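Local coordinates for protein succinate dehydrogenase subunit A (Mycolicibacterium smegmatis MC2 51, PDB 6LUM) that probably oxidises succinate to fumarate as the FAD-carrying flavoprotein subunit of a succinate dehydrogenase complex, at residues T220-L234 with I509-T521. Residues are numbered along the deposited sequence; the frame is centred on the assembly and turned at random.
With FAD (flavin-adenine dinucleotide), chain Y.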
ATOM      1  N   THR D 220     -31.204  18.477 -25.414  1.00 14.22           N
ATOM      2  CA  THR D 220     -31.742  19.688 -26.011  1.00 14.22           C
ATOM      3  C   THR D 220     -30.750  20.367 -26.939  1.00 14.22           C
ATOM      4  O   THR D 220     -31.159  21.042 -27.886  1.00 14.22           O
ATOM      5  CB  THR D 220     -32.167  20.659 -24.917  1.00 14.22           C
ATOM      6  OG1 THR D 220     -31.014  21.084 -24.190  1.00 14.22           O
ATOM      7  CG2 THR D 220     -33.123  19.983 -23.968  1.00 14.22           C
ATOM      8  N   GLY D 221     -29.460  20.207 -26.683  1.00 15.68           N
ATOM      9  CA  GLY D 221     -28.423  20.762 -27.523  1.00 15.68           C
ATOM     10  C   GLY D 221     -27.909  22.033 -26.906  1.00 15.68           C
ATOM     11  O   GLY D 221     -28.482  23.102 -27.110  1.00 15.68           O
ATOM     12  N   ASP D 222     -26.813  21.939 -26.169  1.00 17.19           N
ATOM     13  CA  ASP D 222     -26.414  23.056 -25.336  1.00 17.19           C
ATOM     14  C   ASP D 222     -24.983  23.454 -25.620  1.00 17.19           C
ATOM     15  O   ASP D 222     -24.645  24.633 -25.541  1.00 17.19           O
ATOM     16  CB  ASP D 222     -26.577  22.706 -23.870  1.00 17.19           C
ATOM     17  CG  ASP D 222     -28.007  22.410 -23.504  1.00 17.19           C
ATOM     18  OD1 ASP D 222     -28.914  22.885 -24.213  1.00 17.19           O
ATOM     19  OD2 ASP D 222     -28.228  21.690 -22.510  1.00 17.19           O
ATOM     20  N   GLY D 223     -24.123  22.493 -25.934  1.00 13.24           N
ATOM     21  CA  GLY D 223     -22.833  22.855 -26.483  1.00 13.24           C
ATOM     22  C   GLY D 223     -22.987  23.599 -27.790  1.00 13.24           C
ATOM     23  O   GLY D 223     -22.332  24.615 -28.023  1.00 13.24           O
ATOM     24  N   LEU D 224     -23.886  23.119 -28.644  1.00 13.66           N
ATOM     25  CA  LEU D 224     -24.156  23.803 -29.899  1.00 13.66           C
ATOM     26  C   LEU D 224     -24.734  25.186 -29.651  1.00 13.66           C
ATOM     27  O   LEU D 224     -24.319  26.155 -30.284  1.00 13.66           O
ATOM     28  CB  LEU D 224     -25.107  22.969 -30.753  1.00 13.66           C
ATOM     29  CG  LEU D 224     -24.638  21.663 -31.382  1.00 13.66           C
ATOM     30  CD1 LEU D 224     -24.628  20.550 -30.385  1.00 13.66           C
ATOM     31  CD2 LEU D 224     -25.561  21.321 -32.498  1.00 13.66           C
ATOM     32  N   GLY D 225     -25.679  25.303 -28.722  1.00 14.46           N
ATOM     33  CA  GLY D 225     -26.266  26.601 -28.442  1.00 14.46           C
ATOM     34  C   GLY D 225     -25.274  27.582 -27.849  1.00 14.46           C
ATOM     35  O   GLY D 225     -25.269  28.760 -28.202  1.00 14.46           O
ATOM     36  N   ILE D 226     -24.414  27.111 -26.948  1.00 13.09           N
ATOM     37  CA  ILE D 226     -23.388  27.965 -26.360  1.00 13.09           C
ATOM     38  C   ILE D 226     -22.436  28.465 -27.437  1.00 13.09           C
ATOM     39  O   ILE D 226     -22.225  29.672 -27.602  1.00 13.09           O
ATOM     40  CB  ILE D 226     -22.626  27.205 -25.266  1.00 13.09           C
ATOM     41  CG1 ILE D 226     -23.478  27.055 -24.018  1.00 13.09           C
ATOM     42  CG2 ILE D 226     -21.356  27.911 -24.935  1.00 13.09           C
ATOM     43  CD1 ILE D 226     -22.947  26.023 -23.081  1.00 13.09           C
ATOM     44  N   VAL D 227     -21.840  27.535 -28.183  1.00 14.59           N
ATOM     45  CA  VAL D 227     -20.893  27.907 -29.223  1.00 14.59           C
ATOM     46  C   VAL D 227     -21.551  28.783 -30.276  1.00 14.59           C
ATOM     47  O   VAL D 227     -20.896  29.636 -30.878  1.00 14.59           O
ATOM     48  CB  VAL D 227     -20.283  26.628 -29.819  1.00 14.59           C
ATOM     49  CG1 VAL D 227     -19.659  26.890 -31.159  1.00 14.59           C
ATOM     50  CG2 VAL D 227     -19.265  26.059 -28.862  1.00 14.59           C
ATOM     51  N   PHE D 228     -22.849  28.628 -30.494  1.00 16.57           N
ATOM     52  CA  PHE D 228     -23.525  29.441 -31.489  1.00 16.57           C
ATOM     53  C   PHE D 228     -23.845  30.829 -30.969  1.00 16.57           C
ATOM     54  O   PHE D 228     -23.868  31.785 -31.747  1.00 16.57           O
ATOM     55  CB  PHE D 228     -24.798  28.736 -31.932  1.00 16.57           C
ATOM     56  CG  PHE D 228     -25.471  29.374 -33.087  1.00 16.57           C
ATOM     57  CD1 PHE D 228     -24.868  29.406 -34.318  1.00 16.57           C
ATOM     58  CD2 PHE D 228     -26.719  29.923 -32.947  1.00 16.57           C
ATOM     59  CE1 PHE D 228     -25.495  29.985 -35.378  1.00 16.57           C
ATOM     60  CE2 PHE D 228     -27.343  30.509 -34.005  1.00 16.57           C
ATOM     61  CZ  PHE D 228     -26.733  30.539 -35.220  1.00 16.57           C
ATOM     62  N   ARG D 229     -24.097  30.964 -29.671  1.00 20.29           N
ATOM     63  CA  ARG D 229     -24.363  32.275 -29.102  1.00 20.29           C
ATOM     64  C   ARG D 229     -23.095  33.092 -28.938  1.00 20.29           C
ATOM     65  O   ARG D 229     -23.145  34.320 -29.031  1.00 20.29           O
ATOM     66  CB  ARG D 229     -25.058  32.129 -27.754  1.00 20.29           C
ATOM     67  CG  ARG D 229     -26.529  31.857 -27.871  1.00 20.29           C
ATOM     68  CD  ARG D 229     -27.133  31.465 -26.547  1.00 20.29           C
ATOM     69  NE  ARG D 229     -28.569  31.720 -26.524  1.00 20.29           N
ATOM     70  CZ  ARG D 229     -29.382  31.325 -25.553  1.00 20.29           C
ATOM     71  NH1 ARG D 229     -28.905  30.654 -24.522  1.00 20.29           N
ATOM     72  NH2 ARG D 229     -30.673  31.605 -25.612  1.00 20.29           N
ATOM     73  N   LYS D 230     -21.958  32.443 -28.692  1.00 20.39           N
ATOM     74  CA  LYS D 230     -20.711  33.184 -28.564  1.00 20.39           C
ATOM     75  C   LYS D 230     -20.269  33.835 -29.863  1.00 20.39           C
ATOM     76  O   LYS D 230     -19.323  34.625 -29.841  1.00 20.39           O
ATOM     77  CB  LYS D 230     -19.595  32.274 -28.068  1.00 20.39           C
ATOM     78  CG  LYS D 230     -19.779  31.801 -26.656  1.00 20.39           C
ATOM     79  CD  LYS D 230     -20.040  32.957 -25.721  1.00 20.39           C
ATOM     80  CE  LYS D 230     -18.807  33.808 -25.536  1.00 20.39           C
ATOM     81  NZ  LYS D 230     -19.032  34.871 -24.528  1.00 20.39           N
ATOM     82  N   GLY D 231     -20.913  33.534 -30.980  1.00 18.77           N
ATOM     83  CA  GLY D 231     -20.527  34.077 -32.261  1.00 18.77           C
ATOM     84  C   GLY D 231     -19.782  33.115 -33.155  1.00 18.77           C
ATOM     85  O   GLY D 231     -19.549  33.440 -34.321  1.00 18.77           O
ATOM     86  N   LEU D 232     -19.392  31.954 -32.642  1.00 17.38           N
ATOM     87  CA  LEU D 232     -18.743  30.943 -33.450  1.00 17.38           C
ATOM     88  C   LEU D 232     -19.766  30.290 -34.377  1.00 17.38           C
ATOM     89  O   LEU D 232     -20.971  30.406 -34.159  1.00 17.38           O
ATOM     90  CB  LEU D 232     -18.081  29.912 -32.545  1.00 17.38           C
ATOM     91  CG  LEU D 232     -17.224  30.523 -31.443  1.00 17.38           C
ATOM     92  CD1 LEU D 232     -16.863  29.508 -30.388  1.00 17.38           C
ATOM     93  CD2 LEU D 232     -15.981  31.099 -32.048  1.00 17.38           C
ATOM     94  N   PRO D 233     -19.318  29.613 -35.429  1.00 18.94           N
ATOM     95  CA  PRO D 233     -20.249  29.069 -36.417  1.00 18.94           C
ATOM     96  C   PRO D 233     -20.738  27.667 -36.070  1.00 18.94           C
ATOM     97  O   PRO D 233     -20.199  26.985 -35.199  1.00 18.94           O
ATOM     98  CB  PRO D 233     -19.398  29.038 -37.684  1.00 18.94           C
ATOM     99  CG  PRO D 233     -18.067  28.757 -37.190  1.00 18.94           C
ATOM    100  CD  PRO D 233     -17.927  29.455 -35.878  1.00 18.94           C
ATOM    101  N   LEU D 234     -21.779  27.247 -36.783  1.00 18.44           N
ATOM    102  CA  LEU D 234     -22.288  25.886 -36.701  1.00 18.44           C
ATOM    103  C   LEU D 234     -22.394  25.324 -38.107  1.00 18.44           C
ATOM    104  O   LEU D 234     -22.839  26.015 -39.021  1.00 18.44           O
ATOM    105  CB  LEU D 234     -23.652  25.825 -36.021  1.00 18.44           C
ATOM    106  CG  LEU D 234     -23.692  25.844 -34.500  1.00 18.44           C
ATOM    107  CD1 LEU D 234     -25.057  25.461 -34.042  1.00 18.44           C
ATOM    108  CD2 LEU D 234     -22.678  24.909 -33.932  1.00 18.44           C
ATOM    109  N   ILE D 509     -34.610  27.589 -19.653  1.00 18.12           N
ATOM    110  CA  ILE D 509     -33.308  27.887 -20.239  1.00 18.12           C
ATOM    111  C   ILE D 509     -33.021  26.963 -21.418  1.00 18.12           C
ATOM    112  O   ILE D 509     -32.505  27.402 -22.449  1.00 18.12           O
ATOM    113  CB  ILE D 509     -32.216  27.802 -19.165  1.00 18.12           C
ATOM    114  CG1 ILE D 509     -32.279  29.021 -18.253  1.00 18.12           C
ATOM    115  CG2 ILE D 509     -30.871  27.724 -19.797  1.00 18.12           C
ATOM    116  CD1 ILE D 509     -31.203  29.045 -17.222  1.00 18.12           C
ATOM    117  N   GLU D 510     -33.371  25.680 -21.298  1.00 17.73           N
ATOM    118  CA  GLU D 510     -33.145  24.747 -22.401  1.00 17.73           C
ATOM    119  C   GLU D 510     -34.079  25.007 -23.573  1.00 17.73           C
ATOM    120  O   GLU D 510     -33.710  24.759 -24.725  1.00 17.73           O
ATOM    121  CB  GLU D 510     -33.308  23.305 -21.937  1.00 17.73           C
ATOM    122  CG  GLU D 510     -32.554  22.935 -20.680  1.00 17.73           C
ATOM    123  CD  GLU D 510     -31.075  22.738 -20.893  1.00 17.73           C
ATOM    124  OE1 GLU D 510     -30.277  23.489 -20.296  1.00 17.73           O
ATOM    125  OE2 GLU D 510     -30.706  21.815 -21.643  1.00 17.73           O
ATOM    126  N   LEU D 511     -35.295  25.475 -23.308  1.00 14.23           N
ATOM    127  CA  LEU D 511     -36.162  25.866 -24.410  1.00 14.23           C
ATOM    128  C   LEU D 511     -35.538  26.981 -25.236  1.00 14.23           C
ATOM    129  O   LEU D 511     -35.736  27.044 -26.455  1.00 14.23           O
ATOM    130  CB  LEU D 511     -37.524  26.288 -23.874  1.00 14.23           C
ATOM    131  CG  LEU D 511     -38.508  26.840 -24.886  1.00 14.23           C
ATOM    132  CD1 LEU D 511     -38.747  25.829 -25.965  1.00 14.23           C
ATOM    133  CD2 LEU D 511     -39.789  27.202 -24.203  1.00 14.23           C
ATOM    134  N   GLY D 512     -34.781  27.869 -24.594  1.00 15.34           N
ATOM    135  CA  GLY D 512     -34.061  28.881 -25.364  1.00 15.34           C
ATOM    136  C   GLY D 512     -33.140  28.279 -26.414  1.00 15.34           C
ATOM    137  O   GLY D 512     -33.171  28.661 -27.595  1.00 15.34           O
ATOM    138  N   PHE D 513     -32.302  27.329 -25.996  1.00 16.70           N
ATOM    139  CA  PHE D 513     -31.417  26.631 -26.922  1.00 16.70           C
ATOM    140  C   PHE D 513     -32.199  25.918 -28.013  1.00 16.70           C
ATOM    141  O   PHE D 513     -31.790  25.917 -29.180  1.00 16.70           O
ATOM    142  CB  PHE D 513     -30.565  25.620 -26.167  1.00 16.70           C
ATOM    143  CG  PHE D 513     -29.619  26.231 -25.193  1.00 16.70           C
ATOM    144  CD1 PHE D 513     -28.745  27.216 -25.583  1.00 16.70           C
ATOM    145  CD2 PHE D 513     -29.591  25.810 -23.884  1.00 16.70           C
ATOM    146  CE1 PHE D 513     -27.868  27.768 -24.686  1.00 16.70           C
ATOM    147  CE2 PHE D 513     -28.717  26.363 -22.987  1.00 16.70           C
ATOM    148  CZ  PHE D 513     -27.857  27.343 -23.388  1.00 16.70           C
ATOM    149  N   LEU D 514     -33.302  25.266 -27.646  1.00 11.77           N
ATOM    150  CA  LEU D 514     -34.104  24.576 -28.650  1.00 11.77           C
ATOM    151  C   LEU D 514     -34.573  25.535 -29.729  1.00 11.77           C
ATOM    152  O   LEU D 514     -34.554  25.198 -30.915  1.00 11.77           O
ATOM    153  CB  LEU D 514     -35.301  23.892 -28.002  1.00 11.77           C
ATOM    154  CG  LEU D 514     -35.040  22.620 -27.210  1.00 11.77           C
ATOM    155  CD1 LEU D 514     -36.337  21.949 -26.866  1.00 11.77           C
ATOM    156  CD2 LEU D 514     -34.175  21.710 -28.016  1.00 11.77           C
ATOM    157  N   LEU D 515     -34.988  26.740 -29.344  1.00 13.77           N
ATOM    158  CA  LEU D 515     -35.469  27.691 -30.343  1.00 13.77           C
ATOM    159  C   LEU D 515     -34.347  28.154 -31.264  1.00 13.77           C
ATOM    160  O   LEU D 515     -34.530  28.234 -32.490  1.00 13.77           O
ATOM    161  CB  LEU D 515     -36.125  28.884 -29.662  1.00 13.77           C
ATOM    162  CG  LEU D 515     -37.499  28.652 -29.049  1.00 13.77           C
ATOM    163  CD1 LEU D 515     -37.784  29.751 -28.085  1.00 13.77           C
ATOM    164  CD2 LEU D 515     -38.554  28.606 -30.114  1.00 13.77           C
ATOM    165  N   GLU D 516     -33.172  28.451 -30.697  1.00 20.22           N
ATOM    166  CA  GLU D 516     -32.044  28.848 -31.544  1.00 20.22           C
ATOM    167  C   GLU D 516     -31.695  27.769 -32.558  1.00 20.22           C
ATOM    168  O   GLU D 516     -31.569  28.042 -33.761  1.00 20.22           O
ATOM    169  CB  GLU D 516     -30.817  29.166 -30.706  1.00 20.22           C
ATOM    170  CG  GLU D 516     -30.892  30.450 -29.961  1.00 20.22           C
ATOM    171  CD  GLU D 516     -29.589  30.764 -29.287  1.00 20.22           C
ATOM    172  OE1 GLU D 516     -28.684  29.906 -29.341  1.00 20.22           O
ATOM    173  OE2 GLU D 516     -29.467  31.861 -28.708  1.00 20.22           O
ATOM    174  N   LEU D 517     -31.512  26.538 -32.085  1.00 15.12           N
ATOM    175  CA  LEU D 517     -31.119  25.460 -32.982  1.00 15.12           C
ATOM    176  C   LEU D 517     -32.195  25.164 -34.010  1.00 15.12           C
ATOM    177  O   LEU D 517     -31.881  24.805 -35.148  1.00 15.12           O
ATOM    178  CB  LEU D 517     -30.794  24.209 -32.181  1.00 15.12           C
ATOM    179  CG  LEU D 517     -29.682  24.421 -31.168  1.00 15.12           C
ATOM    180  CD1 LEU D 517     -29.382  23.139 -30.447  1.00 15.12           C
ATOM    181  CD2 LEU D 517     -28.457  24.938 -31.866  1.00 15.12           C
ATOM    182  N   ALA D 518     -33.464  25.318 -33.644  1.00 14.49           N
ATOM    183  CA  ALA D 518     -34.519  25.114 -34.620  1.00 14.49           C
ATOM    184  C   ALA D 518     -34.412  26.114 -35.756  1.00 14.49           C
ATOM    185  O   ALA D 518     -34.548  25.748 -36.930  1.00 14.49           O
ATOM    186  CB  ALA D 518     -35.875  25.213 -33.941  1.00 14.49           C
ATOM    187  N   GLU D 519     -34.161  27.383 -35.439  1.00 20.99           N
ATOM    188  CA  GLU D 519     -34.053  28.351 -36.527  1.00 20.99           C
ATOM    189  C   GLU D 519     -32.823  28.094 -37.381  1.00 20.99           C
ATOM    190  O   GLU D 519     -32.872  28.269 -38.602  1.00 20.99           O
ATOM    191  CB  GLU D 519     -34.032  29.776 -36.000  1.00 20.99           C
ATOM    192  CG  GLU D 519     -34.552  30.760 -37.025  1.00 20.99           C
ATOM    193  CD  GLU D 519     -34.281  32.203 -36.657  1.00 20.99           C
ATOM    194  OE1 GLU D 519     -33.943  32.995 -37.561  1.00 20.99           O
ATOM    195  OE2 GLU D 519     -34.407  32.550 -35.466  1.00 20.99           O
ATOM    196  N   VAL D 520     -31.711  27.685 -36.766  1.00 16.42           N
ATOM    197  CA  VAL D 520     -30.519  27.344 -37.549  1.00 16.42           C
ATOM    198  C   VAL D 520     -30.832  26.234 -38.538  1.00 16.42           C
ATOM    199  O   VAL D 520     -30.495  26.319 -39.727  1.00 16.42           O
ATOM    200  CB  VAL D 520     -29.361  26.936 -36.630  1.00 16.42           C
ATOM    201  CG1 VAL D 520     -28.165  26.589 -37.451  1.00 16.42           C
ATOM    202  CG2 VAL D 520     -29.041  28.036 -35.701  1.00 16.42           C
ATOM    203  N   THR D 521     -31.465  25.164 -38.056  1.00 15.93           N
ATOM    204  CA  THR D 521     -31.812  24.048 -38.925  1.00 15.93           C
ATOM    205  C   THR D 521     -32.703  24.499 -40.067  1.00 15.93           C
ATOM    206  O   THR D 521     -32.488  24.120 -41.222  1.00 15.93           O
ATOM    207  CB  THR D 521     -32.501  22.953 -38.123  1.00 15.93           C
ATOM    208  OG1 THR D 521     -31.581  22.405 -37.178  1.00 15.93           O
ATOM    209  CG2 THR D 521     -32.976  21.861 -39.035  1.00 15.93           C
TER
HETATM  210  PA  FAD Y 700     -24.062  11.795 -25.090  1.00 47.92           P
HETATM  211  O1A FAD Y 700     -23.702  10.394 -24.659  1.00 60.35           O
HETATM  212  O2A FAD Y 700     -25.179  12.015 -26.082  1.00 49.78           O
HETATM  213  O5B FAD Y 700     -24.384  12.660 -23.771  1.00 56.78           O
HETATM  214  C5B FAD Y 700     -23.859  13.978 -23.619  1.00 44.11           C
HETATM  215  C4B FAD Y 700     -23.260  14.127 -22.227  1.00 52.81           C
HETATM  216  O4B FAD Y 700     -22.797  15.466 -22.037  1.00 51.81           O
HETATM  217  C3B FAD Y 700     -24.292  13.831 -21.148  1.00 50.05           C
HETATM  218  O3B FAD Y 700     -23.909  12.655 -20.422  1.00 55.52           O
HETATM  219  C2B FAD Y 700     -24.352  15.073 -20.269  1.00 47.82           C
HETATM  220  O2B FAD Y 700     -24.022  14.803 -18.901  1.00 66.09           O
HETATM  221  C1B FAD Y 700     -23.347  16.055 -20.854  1.00 53.66           C
HETATM  222  N9A FAD Y 700     -24.028  17.330 -21.192  1.00 52.69           N
HETATM  223  C8A FAD Y 700     -24.861  17.527 -22.231  1.00 42.11           C
HETATM  224  N7A FAD Y 700     -25.314  18.807 -22.258  1.00 48.96           N
HETATM  225  C5A FAD Y 700     -24.764  19.454 -21.213  1.00 47.12           C
HETATM  226  C6A FAD Y 700     -24.820  20.825 -20.656  1.00 47.41           C
HETATM  227  N6A FAD Y 700     -25.574  21.789 -21.238  1.00 50.65           N
HETATM  228  N1A FAD Y 700     -24.090  21.084 -19.548  1.00 47.33           N
HETATM  229  C2A FAD Y 700     -23.336  20.137 -18.960  1.00 51.28           C
HETATM  230  N3A FAD Y 700     -23.239  18.873 -19.410  1.00 51.84           N
HETATM  231  C4A FAD Y 700     -23.918  18.475 -20.514  1.00 48.04           C
HETATM  232  N1  FAD Y 700     -24.821   5.066 -32.250  1.00 62.94           N
HETATM  233  C2  FAD Y 700     -24.215   3.937 -32.696  1.00 63.04           C
HETATM  234  O2  FAD Y 700     -23.082   4.031 -33.217  1.00 56.25           O
HETATM  235  N3  FAD Y 700     -24.781   2.721 -32.602  1.00 65.67           N
HETATM  236  C4  FAD Y 700     -25.990   2.537 -32.056  1.00 65.21           C
HETATM  237  O4  FAD Y 700     -26.491   1.393 -31.983  1.00 66.69           O
HETATM  238  C4X FAD Y 700     -26.721   3.720 -31.543  1.00 60.33           C
HETATM  239  N5  FAD Y 700     -27.946   3.619 -30.980  1.00 60.90           N
HETATM  240  C5X FAD Y 700     -28.588   4.718 -30.521  1.00 55.02           C
HETATM  241  C6  FAD Y 700     -29.847   4.590 -29.944  1.00 53.65           C
HETATM  242  C7  FAD Y 700     -30.514   5.714 -29.470  1.00 50.56           C
HETATM  243  C7M FAD Y 700     -31.878   5.572 -28.846  1.00 49.65           C
HETATM  244  C8  FAD Y 700     -29.883   7.056 -29.578  1.00 47.62           C
HETATM  245  C8M FAD Y 700     -30.608   8.271 -29.063  1.00 42.14           C
HETATM  246  C9  FAD Y 700     -28.625   7.189 -30.153  1.00 49.32           C
HETATM  247  C9A FAD Y 700     -27.958   6.066 -30.627  1.00 54.45           C
HETATM  248  N10 FAD Y 700     -26.682   6.192 -31.211  1.00 55.67           N
HETATM  249  C10 FAD Y 700     -26.043   5.029 -31.678  1.00 57.06           C
HETATM  250  C1' FAD Y 700     -26.038   7.502 -31.330  1.00 52.27           C
HETATM  251  C2' FAD Y 700     -24.773   7.527 -30.480  1.00 57.37           C
HETATM  252  O2' FAD Y 700     -25.044   6.935 -29.204  1.00 60.89           O
HETATM  253  C3' FAD Y 700     -24.275   8.953 -30.282  1.00 54.68           C
HETATM  254  O3' FAD Y 700     -23.525   9.361 -31.433  1.00 59.71           O
HETATM  255  C4' FAD Y 700     -23.397   9.057 -29.040  1.00 52.15           C
HETATM  256  O4' FAD Y 700     -24.013   8.343 -27.962  1.00 56.02           O
HETATM  257  C5' FAD Y 700     -23.191  10.512 -28.634  1.00 53.37           C
HETATM  258  O5' FAD Y 700     -22.780  10.572 -27.270  1.00 50.83           O
HETATM  259  P   FAD Y 700     -21.818  11.757 -26.755  1.00 52.77           P
HETATM  260  O1P FAD Y 700     -20.644  11.133 -26.039  1.00 55.36           O
HETATM  261  O2P FAD Y 700     -21.582  12.707 -27.905  1.00 55.97           O
HETATM  262  O3P FAD Y 700     -22.735  12.504 -25.663  1.00 53.35           O
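Glu510 OE2 takes a salt bridge from Lys36, and Thr220 OG1 lies 2.7 Å from Glu510 OE2 and 2.8 Å from Asp222 OD1, bridging the two acids. A bend at chi2 (-76°) brings the Glu510 carboxylate to Asp222, their planes nearly perpendicular. Asp222 OD2 in turn accepts a hydrogen bond from the adenine amino group, FAD N6A, at 2.9 Å, so Glu510 is second shell to the cofactor. The contact joins the FAD-binding, Rossmann-type part of the flavoprotein to its C-terminal region: helix 223-229 and the 509-521 segment of helix 503-527 cross at 71°, with axes 9.4 Å apart. Gly225 presents no side chain at this crossing, and Phe513 CD1 packs 3.8 Å from Gly225 CA, while Asp222 CA lies over one face of the Phe513 ring. Cutting Phe513 back to an alanine removes the ring and would probably open a gap between Gly225 and the Asp222 backbone. Arg229, extended from CG to NE, forms a salt bridge with Glu516 OE2, which meets the guanidinium at its edge; the modelled length is doubtfully short. Farther along, Val520 CG2 sits over one face of the Phe228 ring, and Leu517 CD2 packs 4.0 Å from Leu224 CB.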